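Local atomic coordinates of epimerase domain-containing protein (Bacillus cereus HuA2-4, PDB entry 6ZLK), a protein that interconverts UDP-glucuronic acid and UDP-galacturonic acid as an NAD-dependent 4-epimerase. Residues Ile169-Phe177 / Ile235-Gly243; Asn102-Glu111 / Thr152-Tyr163. All blocks are in the same frame, centred on the assembly; numbering follows the deposited sequence.

Hydrogen bonds between main chains hold interaction 1 together, whereas interaction 2 rests almost wholly on side chains, a difference that follows from their places in one nucleotide-binding fold. Both are buried. Residues 169-177 and 235-243 contain neighbouring parallel strands of the central sheet; residues 102-111 and 152-163 are helices packed on that sheet, and the second of them leads directly into strand 171-180. A salt bridge from Arg175 NH2 to Glu157 OE1, 2.7 Å long, ties the two contacts together. Each also touches NAD, interaction 1 through Tyr176, whose CB lies against the nicotinamide, and interaction 2 through Lys153 at the ribose, but only the helix pair reaches the second subunit.

Interaction 1: Ile169-Phe177 / Ile235-Gly243; sequences IPIVILRYF and IIGEVINIG. With NAD (nicotinamide-adenine-dinucleotide), chain E.
Arg175 carries its side chain obliquely across Val239 of the neighbouring strand. From CB, which has Asn241 OD1 at 3.7 Å, the arginine runs extended to NE. CG passes Val239 CG1, and CD touches both that methyl and Asn241 OD1. At NE the methyl comes closest, 3.4 Å from Val239 CG1, which sits over one face of the guanidinium and towards its rim. Val239 CG1 is anti to the backbone N (chi1 178°), a rotation that brings this branch to the arginine and leaves CG2 to Ile173. Beyond the methyl, NH1 bonds Tyr130 and NH2 forms a salt bridge with Glu157, so the charge is answered within the protein.

The two strands run parallel in the mostly parallel sheet of the Rossmann-like domain of the epimerase/dehydratase family, and 171-176 lies between 120-126 and 239-242. Main-chain bonds join the pair from Gly237 N to Ile171 O (2.7 Å), at the type II turn of residues 235-238, through to Phe177 N and Ile242 O (3.1 Å). On the face carrying Leu174 and Tyr176, Leu174 CD2 rests beside Ile240 CB, and the Tyr176 ring presents its edge to Ile242 CB. Tyr176 CB lies 3.4 Å from C5N of the NAD nicotinamide, while its hydroxyl bonds Thr225. Phe177, which also touches the bound UDP-sugar, turns its ring 78° from the amide of Asn241; OD1, bonded to Tyr130, meets the ring edge in plane, 3.6 Å from Phe177 CE1.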
loop_
_atom_site.group_PDB
_atom_site.type_symbol
_atom_site.label_atom_id
_atom_site.label_comp_id
_atom_site.label_asym_id
_atom_site.label_seq_id
_atom_site.Cartn_x
_atom_site.Cartn_y
_atom_site.Cartn_z
ATOM N N ILE A 169 -1.665 -13.409 -13.971
ATOM C CA ILE A 169 -1.653 -14.276 -12.765
ATOM C C ILE A 169 -3.077 -14.395 -12.243
ATOM O O ILE A 169 -3.748 -13.383 -12.010
ATOM C CB ILE A 169 -0.696 -13.715 -11.718
ATOM C CG1 ILE A 169 0.694 -13.545 -12.348
ATOM C CG2 ILE A 169 -0.690 -14.623 -10.503
ATOM C CD1 ILE A 169 1.794 -13.155 -11.436
ATOM N N PRO A 170 -3.584 -15.644 -12.012
ATOM C CA PRO A 170 -4.985 -15.884 -11.707
ATOM C C PRO A 170 -5.287 -15.678 -10.207
ATOM O O PRO A 170 -5.617 -16.619 -9.464
ATOM C CB PRO A 170 -5.191 -17.330 -12.155
ATOM C CG PRO A 170 -3.871 -17.951 -11.801
ATOM C CD PRO A 170 -2.871 -16.904 -12.265
ATOM N N ILE A 171 -5.270 -14.402 -9.805
ATOM C CA ILE A 171 -5.462 -14.011 -8.390
ATOM C C ILE A 171 -6.916 -14.133 -7.994
ATOM O O ILE A 171 -7.832 -13.873 -8.784
ATOM C CB ILE A 171 -4.890 -12.612 -8.089
ATOM C CG1 ILE A 171 -5.717 -11.492 -8.717
ATOM C CG2 ILE A 171 -3.428 -12.560 -8.467
ATOM C CD1 ILE A 171 -6.607 -10.762 -7.756
ATOM N N VAL A 172 -7.120 -14.460 -6.718
ATOM C CA VAL A 172 -8.399 -14.363 -6.002
ATOM C C VAL A 172 -8.035 -13.777 -4.637
ATOM O O VAL A 172 -7.040 -14.259 -4.058
ATOM C CB VAL A 172 -9.039 -15.750 -5.799
ATOM C CG1 VAL A 172 -10.307 -15.596 -4.998
ATOM C CG2 VAL A 172 -9.282 -16.483 -7.134
ATOM N N ILE A 173 -8.774 -12.797 -4.187
ATOM C CA ILE A 173 -8.504 -12.185 -2.857
ATOM C C ILE A 173 -9.630 -12.512 -1.891
ATOM O O ILE A 173 -10.783 -12.264 -2.181
ATOM C CB ILE A 173 -8.253 -10.672 -2.972
ATOM C CG1 ILE A 173 -6.994 -10.343 -3.784
ATOM C CG2 ILE A 173 -8.253 -10.051 -1.581
ATOM C CD1 ILE A 173 -6.941 -8.930 -4.302
ATOM N N LEU A 174 -9.306 -13.106 -0.756
ATOM C CA LEU A 174 -10.270 -13.374 0.322
ATOM C C LEU A 174 -9.972 -12.390 1.452
ATOM O O LEU A 174 -8.862 -12.360 1.940
ATOM C CB LEU A 174 -10.211 -14.828 0.813
ATOM C CG LEU A 174 -10.291 -15.901 -0.251
ATOM C CD1 LEU A 174 -10.220 -17.303 0.400
ATOM C CD2 LEU A 174 -11.583 -15.726 -1.042
ATOM N N ARG A 175 -10.949 -11.600 1.841
ATOM C CA ARG A 175 -10.843 -10.729 3.032
ATOM C C ARG A 175 -11.514 -11.409 4.210
ATOM O O ARG A 175 -12.767 -11.420 4.325
ATOM C CB ARG A 175 -11.502 -9.365 2.789
ATOM C CG ARG A 175 -10.739 -8.538 1.782
ATOM C CD ARG A 175 -11.517 -7.281 1.457
ATOM N NE ARG A 175 -10.700 -6.433 0.606
ATOM C CZ ARG A 175 -11.155 -5.363 -0.050
ATOM N NH1 ARG A 175 -12.411 -5.003 0.033
ATOM N NH2 ARG A 175 -10.358 -4.653 -0.815
ATOM N N TYR A 176 -10.711 -11.964 5.090
ATOM C CA TYR A 176 -11.233 -12.518 6.364
ATOM C C TYR A 176 -11.612 -11.428 7.365
ATOM O O TYR A 176 -10.950 -10.415 7.492
ATOM C CB TYR A 176 -10.119 -13.348 6.995
ATOM C CG TYR A 176 -9.686 -14.619 6.304
ATOM C CD1 TYR A 176 -10.360 -15.225 5.247
ATOM C CD2 TYR A 176 -8.498 -15.208 6.706
ATOM C CE1 TYR A 176 -9.924 -16.402 4.683
ATOM C CE2 TYR A 176 -8.019 -16.359 6.107
ATOM C CZ TYR A 176 -8.750 -16.995 5.128
ATOM O OH TYR A 176 -8.274 -18.164 4.575
ATOM N N PHE A 177 -12.656 -11.707 8.132
ATOM C CA PHE A 177 -13.097 -10.926 9.306
ATOM C C PHE A 177 -12.873 -11.731 10.590
ATOM O O PHE A 177 -13.417 -12.860 10.812
ATOM C CB PHE A 177 -14.566 -10.573 9.162
ATOM C CG PHE A 177 -14.880 -9.573 8.072
ATOM C CD1 PHE A 177 -14.590 -9.801 6.738
ATOM C CD2 PHE A 177 -15.427 -8.359 8.438
ATOM C CE1 PHE A 177 -14.842 -8.815 5.802
ATOM C CE2 PHE A 177 -15.713 -7.376 7.495
ATOM C CZ PHE A 177 -15.396 -7.602 6.173
ATOM N N ILE A 235 -13.886 -17.195 -10.601
ATOM C CA ILE A 235 -13.711 -16.172 -9.544
ATOM C C ILE A 235 -12.389 -15.418 -9.696
ATOM O O ILE A 235 -12.029 -14.613 -8.815
ATOM C CB ILE A 235 -13.861 -16.798 -8.144
ATOM C CG1 ILE A 235 -12.758 -17.811 -7.840
ATOM C CG2 ILE A 235 -15.236 -17.417 -8.000
ATOM C CD1 ILE A 235 -12.740 -18.276 -6.402
ATOM N N ILE A 236 -11.709 -15.598 -10.805
ATOM C CA ILE A 236 -10.392 -14.948 -10.994
ATOM C C ILE A 236 -10.610 -13.436 -11.029
ATOM O O ILE A 236 -11.566 -12.956 -11.701
ATOM C CB ILE A 236 -9.666 -15.453 -12.243
ATOM C CG1 ILE A 236 -9.475 -16.971 -12.263
ATOM C CG2 ILE A 236 -8.376 -14.689 -12.362
ATOM C CD1 ILE A 236 -8.926 -17.587 -11.007
ATOM N N GLY A 237 -9.773 -12.709 -10.311
ATOM C CA GLY A 237 -9.762 -11.244 -10.191
ATOM C C GLY A 237 -10.701 -10.732 -9.112
ATOM O O GLY A 237 -10.681 -9.529 -8.893
ATOM N N GLU A 238 -11.494 -11.596 -8.461
ATOM C CA GLU A 238 -12.559 -11.199 -7.520
ATOM C C GLU A 238 -11.981 -10.990 -6.108
ATOM O O GLU A 238 -11.015 -11.722 -5.710
ATOM C CB GLU A 238 -13.660 -12.241 -7.382
ATOM C CG GLU A 238 -14.551 -12.368 -8.627
ATOM C CD GLU A 238 -15.143 -11.065 -9.149
ATOM O OE1 GLU A 238 -15.463 -10.175 -8.350
ATOM O OE2 GLU A 238 -15.275 -10.940 -10.381
ATOM N N VAL A 239 -12.466 -9.983 -5.433
ATOM C CA VAL A 239 -12.275 -9.816 -3.970
ATOM C C VAL A 239 -13.535 -10.326 -3.286
ATOM O O VAL A 239 -14.642 -9.897 -3.654
ATOM C CB VAL A 239 -11.996 -8.359 -3.611
ATOM C CG1 VAL A 239 -11.841 -8.173 -2.109
ATOM C CG2 VAL A 239 -10.763 -7.869 -4.369
ATOM N N ILE A 240 -13.391 -11.174 -2.276
ATOM C CA ILE A 240 -14.519 -11.866 -1.618
ATOM C C ILE A 240 -14.352 -11.743 -0.100
ATOM O O ILE A 240 -13.346 -12.287 0.409
ATOM C CB ILE A 240 -14.603 -13.348 -2.045
ATOM C CG1 ILE A 240 -14.595 -13.495 -3.580
ATOM C CG2 ILE A 240 -15.807 -13.980 -1.378
ATOM C CD1 ILE A 240 -14.637 -14.952 -4.064
ATOM N N ASN A 241 -15.290 -11.104 0.564
ATOM C CA ASN A 241 -15.370 -11.110 2.056
ATOM C C ASN A 241 -15.740 -12.513 2.563
ATOM O O ASN A 241 -16.689 -13.177 2.039
ATOM C CB ASN A 241 -16.432 -10.187 2.594
ATOM C CG ASN A 241 -16.158 -8.727 2.318
ATOM O OD1 ASN A 241 -15.029 -8.300 2.235
ATOM N ND2 ASN A 241 -17.231 -7.959 2.188
ATOM N N ILE A 242 -15.040 -12.977 3.591
ATOM C CA ILE A 242 -15.355 -14.221 4.330
ATOM C C ILE A 242 -15.601 -13.807 5.787
ATOM O O ILE A 242 -14.624 -13.423 6.470
ATOM C CB ILE A 242 -14.198 -15.235 4.224
ATOM C CG1 ILE A 242 -13.851 -15.563 2.762
ATOM C CG2 ILE A 242 -14.487 -16.489 5.035
ATOM C CD1 ILE A 242 -14.975 -16.226 2.017
ATOM N N GLY A 243 -16.859 -13.780 6.206
ATOM C CA GLY A 243 -17.304 -13.334 7.521
ATOM C C GLY A 243 -18.123 -14.377 8.223
ATOM O O GLY A 243 -18.344 -15.467 7.672
HETATM P PA NAD E . -0.181 -16.272 11.977
HETATM O O1A NAD E . 0.786 -15.256 12.446
HETATM O O2A NAD E . -0.678 -17.324 12.924
HETATM O O5B NAD E . 0.258 -16.982 10.643
HETATM C C5B NAD E . 1.056 -16.354 9.618
HETATM C C4B NAD E . 2.316 -17.157 9.405
HETATM O O4B NAD E . 3.091 -16.507 8.374
HETATM C C3B NAD E . 3.214 -17.275 10.625
HETATM O O3B NAD E . 3.254 -18.587 11.173
HETATM C C2B NAD E . 4.552 -16.706 10.140
HETATM O O2B NAD E . 5.707 -17.370 10.623
HETATM C C1B NAD E . 4.439 -16.859 8.620
HETATM N N9A NAD E . 5.248 -15.921 7.861
HETATM C C8A NAD E . 5.255 -14.553 7.952
HETATM N N7A NAD E . 6.099 -13.980 7.136
HETATM C C5A NAD E . 6.743 -15.056 6.528
HETATM C C6A NAD E . 7.781 -15.143 5.588
HETATM N N6A NAD E . 8.464 -14.080 5.108
HETATM N N1A NAD E . 8.139 -16.375 5.153
HETATM C C2A NAD E . 7.494 -17.454 5.650
HETATM N N3A NAD E . 6.536 -17.500 6.587
HETATM C C4A NAD E . 6.194 -16.270 6.961
HETATM O O3 NAD E . -1.436 -15.394 11.496
HETATM P PN NAD E . -2.954 -15.878 11.122
HETATM O O1N NAD E . -3.828 -15.353 12.163
HETATM O O2N NAD E . -2.908 -17.286 10.783
HETATM O O5D NAD E . -3.179 -15.059 9.792
HETATM C C5D NAD E . -3.006 -15.705 8.586
HETATM C C4D NAD E . -3.378 -14.737 7.499
HETATM O O4D NAD E . -4.759 -14.357 7.627
HETATM C C3D NAD E . -2.562 -13.436 7.482
HETATM O O3D NAD E . -2.288 -13.058 6.121
HETATM C C2D NAD E . -3.512 -12.399 8.077
HETATM O O2D NAD E . -3.161 -11.069 7.684
HETATM C C1D NAD E . -4.836 -12.970 7.579
HETATM N N1N NAD E . -5.973 -12.649 8.426
HETATM C C2N NAD E . -6.100 -13.198 9.667
HETATM C C3N NAD E . -7.166 -12.878 10.433
HETATM C C7N NAD E . -7.307 -13.392 11.823
HETATM O O7N NAD E . -8.316 -13.055 12.415
HETATM N N7N NAD E . -6.380 -14.229 12.312
HETATM C C4N NAD E . -8.189 -12.073 9.900
HETATM C C5N NAD E . -7.972 -11.407 8.697
HETATM C C6N NAD E . -6.886 -11.751 7.955
#

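Interaction 2: Asn102-Glu111 / Thr152-Tyr163; sequences NIMVTQQLLE and TKLSGEHLCHVY. With NAD (nicotinamide-adenine-dinucleotide), chain E.
Leu159 is a knob set among Ile103, Thr106, Gln107 and Leu110, between two nearly parallel helices (16° apart) that pack side by side on the Rossmann-type sheet. Its CD1 reaches Ile103 CG2 at 3.8 Å and also touches Gln107 CB, while Leu110 CD1 lies against Leu159 CB. At Gly156 the backbones come close, its CA 5.4 Å from Ile103 CA, and Thr106 CG2 lies against Gly156 O. Further along, Leu110 CB stands over one face of the Tyr163 ring, a CH-pi contact 3.9 Å from the centroid.

Outward, polar groups take over at both ends. Asn102 ND2 donates to Thr152 OG1 (3.0 Å), a hydroxyl also bonded to Tyr149 O, almost in its amide plane, and Asn102 OD1 takes the Ile84 amide. Next to Thr152, Lys153 bends at chi2 and chi3 to bring NZ to both ribose hydroxyls of NAD, 2.8 Å from O3D and 3.1 Å from O2D. At the other end, Gln107 and Glu111 also bond Gly92 of the second subunit, and a water bridges Gln107 NE2 to the tyrosine hydroxyl. With the carboxylate 84° from the ring plane, Tyr163 OH donates to the anti side of Glu111 OE2 over 2.5 Å.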
loop_
_atom_site.group_PDB
_atom_site.type_symbol
_atom_site.label_atom_id
_atom_site.label_comp_id
_atom_site.label_asym_id
_atom_site.label_seq_id
_atom_site.Cartn_x
_atom_site.Cartn_y
_atom_site.Cartn_z
ATOM N N ASN A 102 4.581 -8.342 4.400
ATOM C CA ASN A 102 3.228 -8.234 3.839
ATOM C C ASN A 102 3.302 -7.673 2.413
ATOM O O ASN A 102 2.348 -7.965 1.639
ATOM C CB ASN A 102 2.274 -7.404 4.689
ATOM C CG ASN A 102 2.039 -8.007 6.066
ATOM O OD1 ASN A 102 2.536 -9.117 6.332
ATOM N ND2 ASN A 102 1.403 -7.273 6.953
ATOM N N ILE A 103 4.332 -6.879 2.077
ATOM C CA ILE A 103 4.434 -6.265 0.727
ATOM C C ILE A 103 5.533 -6.951 -0.088
ATOM O O ILE A 103 5.228 -7.496 -1.156
ATOM C CB ILE A 103 4.637 -4.749 0.818
ATOM C CG1 ILE A 103 3.585 -4.094 1.704
ATOM C CG2 ILE A 103 4.620 -4.141 -0.576
ATOM C CD1 ILE A 103 3.665 -2.605 1.816
ATOM N N MET A 104 6.763 -6.971 0.420
ATOM C CA MET A 104 7.886 -7.527 -0.372
ATOM C C MET A 104 7.657 -9.024 -0.619
ATOM O O MET A 104 7.867 -9.500 -1.744
ATOM C CB MET A 104 9.255 -7.326 0.291
ATOM C CG MET A 104 9.757 -5.931 0.237
ATOM S SD MET A 104 10.073 -5.401 -1.455
ATOM C CE MET A 104 10.861 -6.770 -2.271
ATOM N N VAL A 105 7.183 -9.780 0.358
ATOM C CA VAL A 105 6.918 -11.225 0.169
ATOM C C VAL A 105 5.874 -11.427 -0.933
ATOM O O VAL A 105 6.012 -12.307 -1.767
ATOM C CB VAL A 105 6.484 -11.843 1.513
ATOM C CG1 VAL A 105 5.739 -13.140 1.331
ATOM C CG2 VAL A 105 7.715 -12.090 2.360
ATOM N N THR A 106 4.829 -10.634 -0.919
ATOM C CA THR A 106 3.745 -10.794 -1.895
ATOM C C THR A 106 4.294 -10.481 -3.293
ATOM O O THR A 106 4.027 -11.250 -4.231
ATOM C CB THR A 106 2.548 -9.912 -1.541
ATOM O OG1 THR A 106 2.013 -10.310 -0.269
ATOM C CG2 THR A 106 1.433 -10.010 -2.548
ATOM N N GLN A 107 5.065 -9.423 -3.401
ATOM C CA GLN A 107 5.655 -9.082 -4.718
ATOM C C GLN A 107 6.536 -10.244 -5.189
ATOM O O GLN A 107 6.487 -10.586 -6.389
ATOM C CB GLN A 107 6.420 -7.772 -4.672
ATOM C CG GLN A 107 6.888 -7.331 -6.052
ATOM C CD GLN A 107 8.359 -7.523 -6.271
ATOM O OE1 GLN A 107 9.045 -8.130 -5.464
ATOM N NE2 GLN A 107 8.829 -7.031 -7.414
ATOM N N GLN A 108 7.391 -10.777 -4.339
ATOM C CA GLN A 108 8.305 -11.845 -4.789
ATOM C C GLN A 108 7.514 -13.087 -5.242
ATOM O O GLN A 108 7.902 -13.734 -6.242
ATOM C CB GLN A 108 9.283 -12.217 -3.677
ATOM C CG GLN A 108 10.309 -11.129 -3.386
ATOM C CD GLN A 108 11.621 -11.738 -2.910
ATOM O OE1 GLN A 108 11.716 -12.909 -2.553
ATOM N NE2 GLN A 108 12.655 -10.921 -2.851
ATOM N N LEU A 109 6.498 -13.472 -4.500
ATOM C CA LEU A 109 5.641 -14.614 -4.906
ATOM C C LEU A 109 5.009 -14.329 -6.262
ATOM O O LEU A 109 5.072 -15.197 -7.122
ATOM C CB LEU A 109 4.576 -14.895 -3.867
ATOM C CG LEU A 109 5.086 -15.536 -2.594
ATOM C CD1 LEU A 109 3.976 -15.528 -1.595
ATOM C CD2 LEU A 109 5.550 -16.981 -2.837
ATOM N N LEU A 110 4.433 -13.147 -6.452
ATOM C CA LEU A 110 3.761 -12.865 -7.727
ATOM C C LEU A 110 4.760 -12.847 -8.867
ATOM O O LEU A 110 4.404 -13.348 -9.942
ATOM C CB LEU A 110 3.028 -11.548 -7.656
ATOM C CG LEU A 110 1.844 -11.577 -6.705
ATOM C CD1 LEU A 110 1.445 -10.168 -6.365
ATOM C CD2 LEU A 110 0.732 -12.401 -7.302
ATOM N N GLU A 111 5.943 -12.259 -8.668
ATOM C CA GLU A 111 6.992 -12.264 -9.732
ATOM C C GLU A 111 7.295 -13.716 -10.110
ATOM O O GLU A 111 7.456 -14.027 -11.295
ATOM C CB GLU A 111 8.247 -11.557 -9.235
ATOM C CG GLU A 111 8.185 -10.037 -9.283
ATOM C CD GLU A 111 8.450 -9.436 -10.657
ATOM O OE1 GLU A 111 9.136 -10.091 -11.446
ATOM O OE2 GLU A 111 7.981 -8.316 -10.907
ATOM N N THR A 152 -0.537 -2.144 4.833
ATOM C CA THR A 152 0.351 -3.114 4.190
ATOM C C THR A 152 -0.434 -4.264 3.543
ATOM O O THR A 152 -0.018 -4.754 2.486
ATOM C CB THR A 152 1.400 -3.676 5.149
ATOM O OG1 THR A 152 0.796 -4.468 6.181
ATOM C CG2 THR A 152 2.254 -2.576 5.730
ATOM N N LYS A 153 -1.541 -4.687 4.149
ATOM C CA LYS A 153 -2.387 -5.758 3.585
ATOM C C LYS A 153 -3.074 -5.228 2.315
ATOM O O LYS A 153 -3.116 -5.960 1.312
ATOM C CB LYS A 153 -3.361 -6.246 4.654
ATOM C CG LYS A 153 -2.661 -6.991 5.801
ATOM C CD LYS A 153 -2.025 -8.277 5.447
ATOM C CE LYS A 153 -3.038 -9.277 4.903
ATOM N NZ LYS A 153 -2.514 -10.656 4.708
ATOM N N LEU A 154 -3.523 -3.980 2.362
ATOM C CA LEU A 154 -4.149 -3.394 1.159
ATOM C C LEU A 154 -3.093 -3.306 0.048
ATOM O O LEU A 154 -3.438 -3.588 -1.091
ATOM C CB LEU A 154 -4.778 -2.054 1.491
ATOM C CG LEU A 154 -5.484 -1.369 0.316
ATOM C CD1 LEU A 154 -6.534 -2.262 -0.317
ATOM C CD2 LEU A 154 -6.070 -0.043 0.795
ATOM N N SER A 155 -1.857 -2.926 0.345
ATOM C CA SER A 155 -0.786 -2.901 -0.702
ATOM C C SER A 155 -0.587 -4.299 -1.290
ATOM O O SER A 155 -0.394 -4.478 -2.505
ATOM C CB SER A 155 0.496 -2.381 -0.195
ATOM O OG SER A 155 0.288 -1.071 0.300
ATOM N N GLY A 156 -0.704 -5.343 -0.466
ATOM C CA GLY A 156 -0.629 -6.714 -0.986
ATOM C C GLY A 156 -1.743 -7.017 -1.966
ATOM O O GLY A 156 -1.461 -7.593 -3.011
ATOM N N GLU A 157 -2.958 -6.561 -1.718
ATOM C CA GLU A 157 -4.093 -6.787 -2.633
ATOM C C GLU A 157 -3.780 -6.020 -3.912
ATOM O O GLU A 157 -3.983 -6.536 -4.979
ATOM C CB GLU A 157 -5.415 -6.235 -2.121
ATOM C CG GLU A 157 -5.906 -6.875 -0.851
ATOM C CD GLU A 157 -7.328 -6.455 -0.544
ATOM O OE1 GLU A 157 -7.960 -5.809 -1.412
ATOM O OE2 GLU A 157 -7.817 -6.765 0.557
ATOM N N HIS A 158 -3.269 -4.798 -3.785
ATOM C CA HIS A 158 -3.009 -3.978 -4.994
ATOM C C HIS A 158 -1.955 -4.691 -5.836
ATOM O O HIS A 158 -2.051 -4.672 -7.090
ATOM C CB HIS A 158 -2.577 -2.553 -4.586
ATOM C CG HIS A 158 -3.691 -1.727 -4.008
ATOM N ND1 HIS A 158 -3.447 -0.772 -3.063
ATOM C CD2 HIS A 158 -4.997 -1.675 -4.265
ATOM C CE1 HIS A 158 -4.565 -0.144 -2.795
ATOM N NE2 HIS A 158 -5.534 -0.687 -3.490
ATOM N N LEU A 159 -0.897 -5.237 -5.234
ATOM C CA LEU A 159 0.109 -5.977 -6.004
ATOM C C LEU A 159 -0.548 -7.130 -6.768
ATOM O O LEU A 159 -0.256 -7.344 -7.946
ATOM C CB LEU A 159 1.185 -6.523 -5.062
ATOM C CG LEU A 159 2.189 -5.480 -4.595
ATOM C CD1 LEU A 159 3.062 -6.062 -3.490
ATOM C CD2 LEU A 159 3.022 -4.983 -5.758
ATOM N N CYS A 160 -1.451 -7.872 -6.139
ATOM C CA CYS A 160 -2.199 -8.935 -6.839
ATOM C C CYS A 160 -2.888 -8.347 -8.082
ATOM O O CYS A 160 -2.725 -8.951 -9.155
ATOM C CB CYS A 160 -3.237 -9.619 -5.958
ATOM S SG CYS A 160 -2.502 -10.631 -4.638
ATOM N N HIS A 161 -3.571 -7.204 -7.957
ATOM C CA HIS A 161 -4.246 -6.653 -9.149
ATOM C C HIS A 161 -3.202 -6.249 -10.189
ATOM O O HIS A 161 -3.501 -6.402 -11.391
ATOM C CB HIS A 161 -5.120 -5.477 -8.789
ATOM C CG HIS A 161 -6.284 -5.874 -7.957
ATOM N ND1 HIS A 161 -7.258 -6.750 -8.451
ATOM C CD2 HIS A 161 -6.661 -5.516 -6.717
ATOM C CE1 HIS A 161 -8.173 -6.919 -7.497
ATOM N NE2 HIS A 161 -7.843 -6.152 -6.452
ATOM N N VAL A 162 -2.048 -5.697 -9.805
ATOM C CA VAL A 162 -1.016 -5.322 -10.800
ATOM C C VAL A 162 -0.580 -6.548 -11.577
ATOM O O VAL A 162 -0.499 -6.497 -12.791
ATOM C CB VAL A 162 0.175 -4.648 -10.098
ATOM C CG1 VAL A 162 1.393 -4.604 -10.987
ATOM C CG2 VAL A 162 -0.260 -3.269 -9.572
ATOM N N TYR A 163 -0.354 -7.670 -10.922
ATOM C CA TYR A 163 0.211 -8.848 -11.594
ATOM C C TYR A 163 -0.872 -9.599 -12.373
ATOM O O TYR A 163 -0.553 -10.194 -13.410
ATOM C CB TYR A 163 0.972 -9.682 -10.576
ATOM C CG TYR A 163 2.321 -9.093 -10.300
ATOM C CD1 TYR A 163 2.498 -8.049 -9.410
ATOM C CD2 TYR A 163 3.448 -9.575 -10.953
ATOM C CE1 TYR A 163 3.745 -7.496 -9.184
ATOM C CE2 TYR A 163 4.708 -9.059 -10.711
ATOM C CZ TYR A 163 4.848 -7.975 -9.875
ATOM O OH TYR A 163 6.029 -7.393 -9.555
HETATM P PA NAD E . -0.181 -16.272 11.977
HETATM O O1A NAD E . 0.786 -15.256 12.446
HETATM O O2A NAD E . -0.678 -17.324 12.924
HETATM O O5B NAD E . 0.258 -16.982 10.643
HETATM C C5B NAD E . 1.056 -16.354 9.618
HETATM C C4B NAD E . 2.316 -17.157 9.405
HETATM O O4B NAD E . 3.091 -16.507 8.374
HETATM C C3B NAD E . 3.214 -17.275 10.625
HETATM O O3B NAD E . 3.254 -18.587 11.173
HETATM C C2B NAD E . 4.552 -16.706 10.140
HETATM O O2B NAD E . 5.707 -17.370 10.623
HETATM C C1B NAD E . 4.439 -16.859 8.620
HETATM N N9A NAD E . 5.248 -15.921 7.861
HETATM C C8A NAD E . 5.255 -14.553 7.952
HETATM N N7A NAD E . 6.099 -13.980 7.136
HETATM C C5A NAD E . 6.743 -15.056 6.528
HETATM C C6A NAD E . 7.781 -15.143 5.588
HETATM N N6A NAD E . 8.464 -14.080 5.108
HETATM N N1A NAD E . 8.139 -16.375 5.153
HETATM C C2A NAD E . 7.494 -17.454 5.650
HETATM N N3A NAD E . 6.536 -17.500 6.587
HETATM C C4A NAD E . 6.194 -16.270 6.961
HETATM O O3 NAD E . -1.436 -15.394 11.496
HETATM P PN NAD E . -2.954 -15.878 11.122
HETATM O O1N NAD E . -3.828 -15.353 12.163
HETATM O O2N NAD E . -2.908 -17.286 10.783
HETATM O O5D NAD E . -3.179 -15.059 9.792
HETATM C C5D NAD E . -3.006 -15.705 8.586
HETATM C C4D NAD E . -3.378 -14.737 7.499
HETATM O O4D NAD E . -4.759 -14.357 7.627
HETATM C C3D NAD E . -2.562 -13.436 7.482
HETATM O O3D NAD E . -2.288 -13.058 6.121
HETATM C C2D NAD E . -3.512 -12.399 8.077
HETATM O O2D NAD E . -3.161 -11.069 7.684
HETATM C C1D NAD E . -4.836 -12.970 7.579
HETATM N N1N NAD E . -5.973 -12.649 8.426
HETATM C C2N NAD E . -6.100 -13.198 9.667
HETATM C C3N NAD E . -7.166 -12.878 10.433
HETATM C C7N NAD E . -7.307 -13.392 11.823
HETATM O O7N NAD E . -8.316 -13.055 12.415
HETATM N N7N NAD E . -6.380 -14.229 12.312
HETATM C C4N NAD E . -8.189 -12.073 9.900
HETATM C C5N NAD E . -7.972 -11.407 8.697
HETATM C C6N NAD E . -6.886 -11.751 7.955
HETATM O O HOH W 1 7.530 -5.319 -8.699
#